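PDB 6CIB: YcaO from Methanopyrus kandleri, which binds ADP and magnesium and, as a YcaO-family enzyme, probably uses ATP to activate peptide backbone amides for thioamidation. Local coordinates for residues 199-207 with 219-230; 238-246 with 301-309. One frame throughout, in Å; residues are numbered along the deposited sequence.

Contact 1: residues 199-207 with 219-230; sequences REVGRVELR and VGAVTEAERVEE
Glu224 reaches the edge of the Arg203 guanidinium with OE1, near the guanidinium plane but only at 3.8 Å from NE, a long salt bridge in which the two flat groups stand 79° apart. One face of the same guanidinium carries the carboxylate of Glu205, whose OE2 lies 2.8 Å from Arg203 NH1 and well out of plane, so that charge alone draws them together. Arg207 meets Glu205 differently: NH1 and NH2 grip the single oxygen OE1 end-on, in the guanidinium plane, NH2 being the closer at 2.8 Å on the anti lone pair. A bend at chi2 (-63°) folds the Arg207 chain back along its own strand, where NH1 also bonds to Leu206 O from above the carbonyl plane. An alanine in place of Arg207 is likely to leave Glu205 OE1 without its two-nitrogen grip, with Arg203 alone of this network facing the carboxylate. These chains line one face of an antiparallel beta hairpin, strands 203-209 and 217-224, the latter being the middle strand of a three-stranded sheet. Arg203-Glu224, Glu205-Val222 and Arg207-Gly220 are its hydrogen-bonded pairs; Glu205 N gives a nearly straight bond to Val222 O (2.7 Å, 167°). At the far end Gly202 and Arg203 both donate to Glu224 O, a classic beta bulge. Across the Glu205-Val222 pair, Val222 CG2 packs on Glu205 CB at 3.6 Å. The other face is largely apolar: Leu206 CD2 touches Ala221 CB at 3.8 Å, Val204 and Thr223 lie side by side through their CG2 methyls, and helix 241-260 covers Val204, Ala221 and Thr223. Beyond the bulge, Val201 CB rests on Ala225 CB (3.9 Å), while Thr223 OG1 donates to Glu230 O and holds the turn after the strand.

Contact 2: residues 238-246 with 301-309; sequences SPDPEMAVL and IDDLDRVIT
Apolar packing joins Pro241 and Val245, in the first turns of helix 241-260, to Ile301 and Leu304. Ile301 CD1 meets several groups: it lies 3.7 Å from Val245 CG2, with the two side chains slanting across one another, and also meets Pro241 CB and the CG of Glu242. With CG1 anti to the backbone N (chi1 -169°) and the chain extended beyond it, the Ile301 methyl is carried to the helix surface. Leu304 CD1 presses on Pro241 CB at 3.8 Å, and Pro239 CB meets Ile308 CB at the same distance. Charge and stacking dominate at Asp240. The guanidinium of Arg306 lies over the Asp240 side chain, CB sitting over one face toward its rim, 3.6 Å from NH2, and the carboxylate and guanidinium planes are 24° apart. Asp240 OD2 and Arg306 NH1, 4.2 Å apart, are opposite charges beyond a salt bridge, their attraction probably modest. Thr309 CA lies over the opposite face of the guanidinium, while NE, buried by the contact, has no hydrogen-bonding partner. Asp240 is also the N-cap of the helix: OD1 accepts from Glu242 N at 3.0 Å, approached from above the carboxylate plane. Ser238 OG takes the N-H of Asp240 in an ST turn, so two side chains shape the passage from strand 233-238 into the helix, against which the loop between strand 298-300 and helix 313-325 is laid. No direct hydrogen bond crosses between the segments; one water bridges them, donating to Pro239 O at 2.9 Å and accepting from Ile308 N at 3.0 Å. Tyr217 of strand 217-224 packs on Pro241 and Leu304 and bonds through its hydroxyl to Asp305 O, while the Ile308 side chain packs on helix 313-325.

Both segments of contact 1 precede those of contact 2 in the sequence, and the centres of the two contacts lie 22 Å apart within the same YcaO family region. The three-stranded antiparallel sheet and helix 241-260 connect them: the hairpin of contact 1 supplies two strands, strand 233-238 adds the third, and from it the chain enters the helix whose start forms contact 2. They also touch directly, Val219 CB lying 3.7 Å from Ala244 O and Leu206 CD1 3.9 Å from Val245 CG1. The sheet thus packs against one helix along its length. Bound ADP is about 13 Å from the side chains of both Val219 and Pro239, so neither contact touches the nucleotide; both belong to the framework near its site.

Contact 1: residues 199-207 with 219-230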
loop_
_atom_site.group_PDB
_atom_site.type_symbol
_atom_site.label_atom_id
_atom_site.label_comp_id
_atom_site.label_asym_id
_atom_site.label_seq_id
_atom_site.Cartn_x
_atom_site.Cartn_y
_atom_site.Cartn_z
ATOM N N ARG A 199 7.019 -18.407 14.905
ATOM C CA ARG A 199 6.622 -19.780 15.219
ATOM C C ARG A 199 5.881 -20.494 14.078
ATOM O O ARG A 199 5.818 -21.719 14.068
ATOM C CB ARG A 199 5.810 -19.816 16.519
ATOM C CG ARG A 199 6.688 -19.950 17.755
ATOM C CD ARG A 199 5.890 -19.950 19.052
ATOM N NE ARG A 199 6.192 -18.759 19.845
ATOM C CZ ARG A 199 5.326 -17.799 20.157
ATOM N NH1 ARG A 199 4.056 -17.869 19.772
ATOM N NH2 ARG A 199 5.732 -16.763 20.871
ATOM N N GLU A 200 5.350 -19.722 13.120
ATOM C CA GLU A 200 4.654 -20.260 11.943
ATOM C C GLU A 200 5.603 -20.667 10.818
ATOM O O GLU A 200 5.286 -21.553 10.016
ATOM C CB GLU A 200 3.650 -19.240 11.393
ATOM C CG GLU A 200 2.476 -18.926 12.300
ATOM C CD GLU A 200 1.652 -20.150 12.650
ATOM O OE1 GLU A 200 1.196 -20.866 11.726
ATOM O OE2 GLU A 200 1.463 -20.393 13.862
ATOM N N VAL A 201 6.754 -20.003 10.753
ATOM C CA VAL A 201 7.759 -20.244 9.709
ATOM C C VAL A 201 9.095 -20.594 10.370
ATOM O O VAL A 201 9.105 -21.219 11.430
ATOM C CB VAL A 201 7.853 -19.053 8.707
ATOM C CG1 VAL A 201 6.651 -19.042 7.768
ATOM C CG2 VAL A 201 7.983 -17.712 9.432
ATOM N N GLY A 202 10.216 -20.223 9.756
ATOM C CA GLY A 202 11.524 -20.423 10.377
ATOM C C GLY A 202 11.996 -19.168 11.079
ATOM O O GLY A 202 12.342 -19.203 12.267
ATOM N N ARG A 203 12.011 -18.059 10.335
ATOM C CA ARG A 203 12.458 -16.764 10.835
ATOM C C ARG A 203 11.588 -15.621 10.313
ATOM O O ARG A 203 11.098 -15.666 9.182
ATOM C CB ARG A 203 13.928 -16.508 10.466
ATOM C CG ARG A 203 14.935 -17.389 11.194
ATOM C CD ARG A 203 16.060 -16.570 11.800
ATOM N NE ARG A 203 17.077 -16.204 10.816
ATOM C CZ ARG A 203 18.048 -15.314 11.020
ATOM N NH1 ARG A 203 18.149 -14.670 12.182
ATOM N NH2 ARG A 203 18.922 -15.060 10.052
ATOM N N VAL A 204 11.394 -14.604 11.152
ATOM C CA VAL A 204 10.779 -13.348 10.725
ATOM C C VAL A 204 11.752 -12.226 11.063
ATOM O O VAL A 204 12.056 -11.990 12.230
ATOM C CB VAL A 204 9.381 -13.100 11.351
ATOM C CG1 VAL A 204 8.865 -11.710 10.978
ATOM C CG2 VAL A 204 8.380 -14.155 10.897
ATOM N N GLU A 205 12.223 -11.544 10.026
ATOM C CA GLU A 205 13.263 -10.521 10.149
ATOM C C GLU A 205 12.695 -9.137 9.846
ATOM O O GLU A 205 11.970 -8.971 8.863
ATOM C CB GLU A 205 14.400 -10.823 9.175
ATOM C CG GLU A 205 15.169 -12.111 9.436
ATOM C CD GLU A 205 16.246 -11.937 10.487
ATOM O OE1 GLU A 205 17.085 -11.018 10.343
ATOM O OE2 GLU A 205 16.251 -12.721 11.458
ATOM N N LEU A 206 13.027 -8.155 10.685
ATOM C CA LEU A 206 12.582 -6.771 10.488
ATOM C C LEU A 206 13.711 -5.874 9.992
ATOM O O LEU A 206 14.855 -6.019 10.418
ATOM C CB LEU A 206 11.953 -6.193 11.767
ATOM C CG LEU A 206 10.642 -6.812 12.268
ATOM C CD1 LEU A 206 10.291 -6.270 13.643
ATOM C CD2 LEU A 206 9.492 -6.590 11.293
ATOM N N ARG A 207 13.367 -4.962 9.082
ATOM C CA ARG A 207 14.309 -4.001 8.506
ATOM C C ARG A 207 13.722 -2.596 8.499
ATOM O O ARG A 207 12.531 -2.425 8.221
ATOM C CB ARG A 207 14.660 -4.378 7.064
ATOM C CG ARG A 207 15.243 -5.766 6.840
ATOM C CD ARG A 207 16.582 -5.973 7.534
ATOM N NE ARG A 207 17.034 -7.357 7.355
ATOM C CZ ARG A 207 17.050 -8.284 8.308
ATOM N NH1 ARG A 207 16.668 -7.992 9.550
ATOM N NH2 ARG A 207 17.477 -9.506 8.019
ATOM N N VAL A 219 9.126 0.165 7.023
ATOM C CA VAL A 219 9.614 -1.084 7.617
ATOM C C VAL A 219 9.322 -2.250 6.674
ATOM O O VAL A 219 8.243 -2.334 6.093
ATOM C CB VAL A 219 9.002 -1.331 9.030
ATOM C CG1 VAL A 219 9.352 -2.707 9.592
ATOM C CG2 VAL A 219 9.458 -0.262 10.009
ATOM N N GLY A 220 10.305 -3.131 6.521
ATOM C CA GLY A 220 10.139 -4.387 5.806
ATOM C C GLY A 220 10.276 -5.560 6.751
ATOM O O GLY A 220 11.063 -5.516 7.700
ATOM N N ALA A 221 9.481 -6.598 6.500
ATOM C CA ALA A 221 9.587 -7.873 7.198
ATOM C C ALA A 221 9.812 -8.971 6.173
ATOM O O ALA A 221 9.115 -9.027 5.158
ATOM C CB ALA A 221 8.339 -8.159 8.020
ATOM N N VAL A 222 10.802 -9.823 6.430
ATOM C CA VAL A 222 11.107 -10.946 5.539
ATOM C C VAL A 222 11.098 -12.258 6.317
ATOM O O VAL A 222 11.505 -12.303 7.483
ATOM C CB VAL A 222 12.439 -10.774 4.738
ATOM C CG1 VAL A 222 12.296 -9.695 3.678
ATOM C CG2 VAL A 222 13.625 -10.474 5.649
ATOM N N THR A 223 10.609 -13.312 5.669
ATOM C CA THR A 223 10.572 -14.628 6.287
ATOM C C THR A 223 11.561 -15.606 5.666
ATOM O O THR A 223 11.870 -15.543 4.473
ATOM C CB THR A 223 9.158 -15.257 6.304
ATOM O OG1 THR A 223 8.718 -15.514 4.967
ATOM C CG2 THR A 223 8.160 -14.343 7.016
ATOM N N GLU A 224 12.068 -16.486 6.520
ATOM C CA GLU A 224 12.768 -17.687 6.113
ATOM C C GLU A 224 11.882 -18.846 6.539
ATOM O O GLU A 224 11.331 -18.838 7.638
ATOM C CB GLU A 224 14.126 -17.745 6.807
ATOM C CG GLU A 224 15.123 -18.703 6.179
ATOM C CD GLU A 224 16.494 -18.650 6.836
ATOM O OE1 GLU A 224 16.928 -17.556 7.267
ATOM O OE2 GLU A 224 17.143 -19.716 6.910
ATOM N N ALA A 225 11.717 -19.826 5.661
ATOM C CA ALA A 225 10.856 -20.979 5.932
ATOM C C ALA A 225 11.410 -22.201 5.220
ATOM O O ALA A 225 12.172 -22.068 4.251
ATOM C CB ALA A 225 9.423 -20.698 5.482
ATOM N N GLU A 226 11.026 -23.388 5.687
ATOM C CA GLU A 226 11.451 -24.621 5.019
ATOM C C GLU A 226 10.698 -24.887 3.715
ATOM O O GLU A 226 11.197 -25.598 2.844
ATOM C CB GLU A 226 11.452 -25.830 5.971
ATOM C CG GLU A 226 10.099 -26.279 6.503
ATOM C CD GLU A 226 10.201 -27.467 7.457
ATOM O OE1 GLU A 226 11.241 -28.169 7.460
ATOM O OE2 GLU A 226 9.229 -27.704 8.212
ATOM N N ARG A 227 9.511 -24.299 3.585
ATOM C CA ARG A 227 8.797 -24.231 2.309
ATOM C C ARG A 227 9.028 -22.862 1.674
ATOM O O ARG A 227 8.880 -21.822 2.338
ATOM C CB ARG A 227 7.298 -24.479 2.502
ATOM C CG ARG A 227 6.930 -25.900 2.919
ATOM C CD ARG A 227 5.455 -26.041 3.285
ATOM N NE ARG A 227 4.554 -25.355 2.351
ATOM C CZ ARG A 227 4.170 -25.819 1.158
ATOM N NH1 ARG A 227 4.593 -26.998 0.706
ATOM N NH2 ARG A 227 3.350 -25.093 0.410
ATOM N N VAL A 228 9.384 -22.875 0.390
ATOM C CA VAL A 228 9.800 -21.675 -0.344
ATOM C C VAL A 228 8.668 -20.643 -0.572
ATOM O O VAL A 228 8.904 -19.439 -0.520
ATOM C CB VAL A 228 10.546 -22.055 -1.662
ATOM C CG1 VAL A 228 9.593 -22.576 -2.741
ATOM C CG2 VAL A 228 11.370 -20.892 -2.183
ATOM N N GLU A 229 7.450 -21.128 -0.804
ATOM C CA GLU A 229 6.270 -20.280 -1.008
ATOM C C GLU A 229 5.876 -19.506 0.255
ATOM O O GLU A 229 5.154 -18.510 0.173
ATOM C CB GLU A 229 5.075 -21.090 -1.547
ATOM C CG GLU A 229 4.921 -22.503 -0.995
ATOM C CD GLU A 229 5.884 -23.508 -1.629
ATOM O OE1 GLU A 229 6.683 -24.103 -0.874
ATOM O OE2 GLU A 229 5.859 -23.695 -2.872
ATOM N N GLU A 230 6.386 -19.964 1.400
ATOM C CA GLU A 230 6.183 -19.324 2.700
ATOM C C GLU A 230 7.283 -18.324 3.066
ATOM O O GLU A 230 7.317 -17.793 4.186
ATOM C CB GLU A 230 5.988 -20.388 3.781
ATOM C CG GLU A 230 4.718 -21.189 3.529
ATOM C CD GLU A 230 4.157 -21.856 4.759
ATOM O OE1 GLU A 230 3.129 -22.542 4.608
ATOM O OE2 GLU A 230 4.726 -21.703 5.858
#

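Contact 2: residues 238-246 with 301-309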
loop_
_atom_site.group_PDB
_atom_site.type_symbol
_atom_site.label_atom_id
_atom_site.label_comp_id
_atom_site.label_asym_id
_atom_site.label_seq_id
_atom_site.Cartn_x
_atom_site.Cartn_y
_atom_site.Cartn_z
ATOM N N SER A 238 4.528 4.576 7.904
ATOM C CA SER A 238 3.795 5.468 8.803
ATOM C C SER A 238 4.722 6.517 9.419
ATOM O O SER A 238 5.916 6.246 9.591
ATOM C CB SER A 238 3.158 4.665 9.928
ATOM O OG SER A 238 2.416 5.508 10.787
ATOM N N PRO A 239 4.180 7.710 9.754
ATOM C CA PRO A 239 4.883 8.636 10.660
ATOM C C PRO A 239 5.136 8.028 12.045
ATOM O O PRO A 239 6.054 8.446 12.744
ATOM C CB PRO A 239 3.923 9.832 10.766
ATOM C CG PRO A 239 2.597 9.307 10.324
ATOM C CD PRO A 239 2.938 8.319 9.242
ATOM N N ASP A 240 4.317 7.046 12.421
ATOM C CA ASP A 240 4.508 6.292 13.637
ATOM C C ASP A 240 5.258 4.995 13.301
ATOM O O ASP A 240 4.685 4.099 12.682
ATOM C CB ASP A 240 3.141 6.016 14.287
ATOM C CG ASP A 240 3.232 5.173 15.556
ATOM O OD1 ASP A 240 4.333 4.711 15.939
ATOM O OD2 ASP A 240 2.168 4.970 16.178
ATOM N N PRO A 241 6.536 4.879 13.736
ATOM C CA PRO A 241 7.326 3.680 13.400
ATOM C C PRO A 241 6.723 2.363 13.916
ATOM O O PRO A 241 6.905 1.319 13.281
ATOM C CB PRO A 241 8.692 3.962 14.037
ATOM C CG PRO A 241 8.428 4.970 15.112
ATOM C CD PRO A 241 7.297 5.814 14.596
ATOM N N GLU A 242 6.002 2.424 15.036
ATOM C CA GLU A 242 5.291 1.263 15.587
ATOM C C GLU A 242 4.199 0.738 14.645
ATOM O O GLU A 242 4.022 -0.464 14.539
ATOM C CB GLU A 242 4.674 1.582 16.952
ATOM C CG GLU A 242 5.660 1.646 18.112
ATOM C CD GLU A 242 4.991 2.084 19.404
ATOM O OE1 GLU A 242 4.268 1.275 20.024
ATOM O OE2 GLU A 242 5.171 3.251 19.797
HETATM N N MSE A 243 3.483 1.647 13.981
HETATM C CA MSE A 243 2.456 1.298 12.988
HETATM C C MSE A 243 3.096 0.691 11.769
HETATM O O MSE A 243 2.575 -0.280 11.219
HETATM C CB MSE A 243 1.634 2.529 12.597
HETATM C CG MSE A 243 0.510 2.163 11.622
HETATM SE SE MSE A 243 -0.352 3.763 10.873
HETATM C CE MSE A 243 -1.332 4.132 12.531
ATOM N N ALA A 244 4.226 1.257 11.340
ATOM C CA ALA A 244 4.988 0.726 10.201
ATOM C C ALA A 244 5.429 -0.726 10.419
ATOM O O ALA A 244 5.342 -1.544 9.494
ATOM C CB ALA A 244 6.194 1.617 9.891
ATOM N N VAL A 245 5.883 -1.039 11.637
ATOM C CA VAL A 245 6.270 -2.407 12.021
ATOM C C VAL A 245 5.041 -3.326 11.972
ATOM O O VAL A 245 5.098 -4.422 11.385
ATOM C CB VAL A 245 6.895 -2.451 13.441
ATOM C CG1 VAL A 245 7.165 -3.881 13.903
ATOM C CG2 VAL A 245 8.182 -1.649 13.482
ATOM N N LEU A 246 3.948 -2.872 12.595
ATOM C CA LEU A 246 2.701 -3.630 12.636
ATOM C C LEU A 246 2.191 -3.956 11.226
ATOM O O LEU A 246 1.857 -5.105 10.934
ATOM C CB LEU A 246 1.624 -2.895 13.455
ATOM C CG LEU A 246 0.262 -3.601 13.503
ATOM C CD1 LEU A 246 0.350 -4.932 14.248
ATOM C CD2 LEU A 246 -0.790 -2.696 14.117
ATOM N N ILE A 301 14.175 0.789 17.787
ATOM C CA ILE A 301 12.917 1.491 17.475
ATOM C C ILE A 301 12.699 2.774 18.298
ATOM O O ILE A 301 12.220 3.779 17.765
ATOM C CB ILE A 301 11.663 0.564 17.464
ATOM C CG1 ILE A 301 10.453 1.319 16.874
ATOM C CG2 ILE A 301 11.374 -0.031 18.846
ATOM C CD1 ILE A 301 9.347 0.446 16.318
ATOM N N ASP A 302 13.096 2.735 19.572
ATOM C CA ASP A 302 12.947 3.870 20.496
ATOM C C ASP A 302 13.810 5.080 20.125
ATOM O O ASP A 302 13.518 6.195 20.556
ATOM C CB ASP A 302 13.230 3.439 21.940
ATOM C CG ASP A 302 12.575 2.122 22.290
ATOM O OD1 ASP A 302 13.108 1.065 21.864
ATOM O OD2 ASP A 302 11.532 2.148 22.977
ATOM N N ASP A 303 14.859 4.853 19.331
ATOM C CA ASP A 303 15.732 5.922 18.846
ATOM C C ASP A 303 15.089 6.764 17.741
ATOM O O ASP A 303 15.544 7.873 17.467
ATOM C CB ASP A 303 17.074 5.354 18.352
ATOM C CG ASP A 303 17.963 4.829 19.486
ATOM O OD1 ASP A 303 17.761 5.186 20.670
ATOM O OD2 ASP A 303 18.888 4.053 19.180
ATOM N N LEU A 304 14.044 6.235 17.107
ATOM C CA LEU A 304 13.369 6.934 16.017
ATOM C C LEU A 304 12.462 8.052 16.536
ATOM O O LEU A 304 11.546 7.800 17.319
ATOM C CB LEU A 304 12.599 5.947 15.119
ATOM C CG LEU A 304 13.375 4.787 14.475
ATOM C CD1 LEU A 304 12.434 3.855 13.727
ATOM C CD2 LEU A 304 14.486 5.276 13.553
ATOM N N ASP A 305 12.745 9.284 16.108
ATOM C CA ASP A 305 11.950 10.467 16.469
ATOM C C ASP A 305 10.545 10.392 15.885
ATOM O O ASP A 305 10.375 9.974 14.743
ATOM C CB ASP A 305 12.611 11.753 15.945
ATOM C CG ASP A 305 13.987 12.008 16.542
ATOM O OD1 ASP A 305 14.127 11.987 17.792
ATOM O OD2 ASP A 305 14.929 12.251 15.749
ATOM N N ARG A 306 9.550 10.790 16.673
ATOM C CA ARG A 306 8.212 11.051 16.143
ATOM C C ARG A 306 8.167 12.493 15.662
ATOM O O ARG A 306 8.004 13.415 16.461
ATOM C CB ARG A 306 7.121 10.778 17.183
ATOM C CG ARG A 306 6.738 9.310 17.297
ATOM C CD ARG A 306 5.238 9.112 17.489
ATOM N NE ARG A 306 4.480 9.347 16.257
ATOM C CZ ARG A 306 3.149 9.294 16.155
ATOM N NH1 ARG A 306 2.395 9.012 17.214
ATOM N NH2 ARG A 306 2.564 9.528 14.984
ATOM N N VAL A 307 8.348 12.676 14.354
ATOM C CA VAL A 307 8.396 14.008 13.735
ATOM C C VAL A 307 6.968 14.522 13.546
ATOM O O VAL A 307 6.654 15.652 13.916
ATOM C CB VAL A 307 9.171 14.006 12.385
ATOM C CG1 VAL A 307 9.284 15.411 11.808
ATOM C CG2 VAL A 307 10.562 13.399 12.540
ATOM N N ILE A 308 6.119 13.668 12.977
ATOM C CA ILE A 308 4.715 13.967 12.715
ATOM C C ILE A 308 3.862 13.245 13.765
ATOM O O ILE A 308 3.701 12.015 13.728
ATOM C CB ILE A 308 4.317 13.579 11.261
ATOM C CG1 ILE A 308 5.188 14.335 10.247
ATOM C CG2 ILE A 308 2.839 13.853 11.006
ATOM C CD1 ILE A 308 5.337 13.667 8.893
ATOM N N THR A 309 3.365 14.013 14.729
ATOM C CA THR A 309 2.483 13.483 15.768
ATOM C C THR A 309 1.053 13.699 15.316
ATOM O O THR A 309 0.735 14.677 14.629
ATOM C CB THR A 309 2.707 14.125 17.159
ATOM O OG1 THR A 309 2.557 15.546 17.067
ATOM C CG2 THR A 309 4.087 13.785 17.708
HETATM O O HOH W 1 7.276 11.001 12.213
#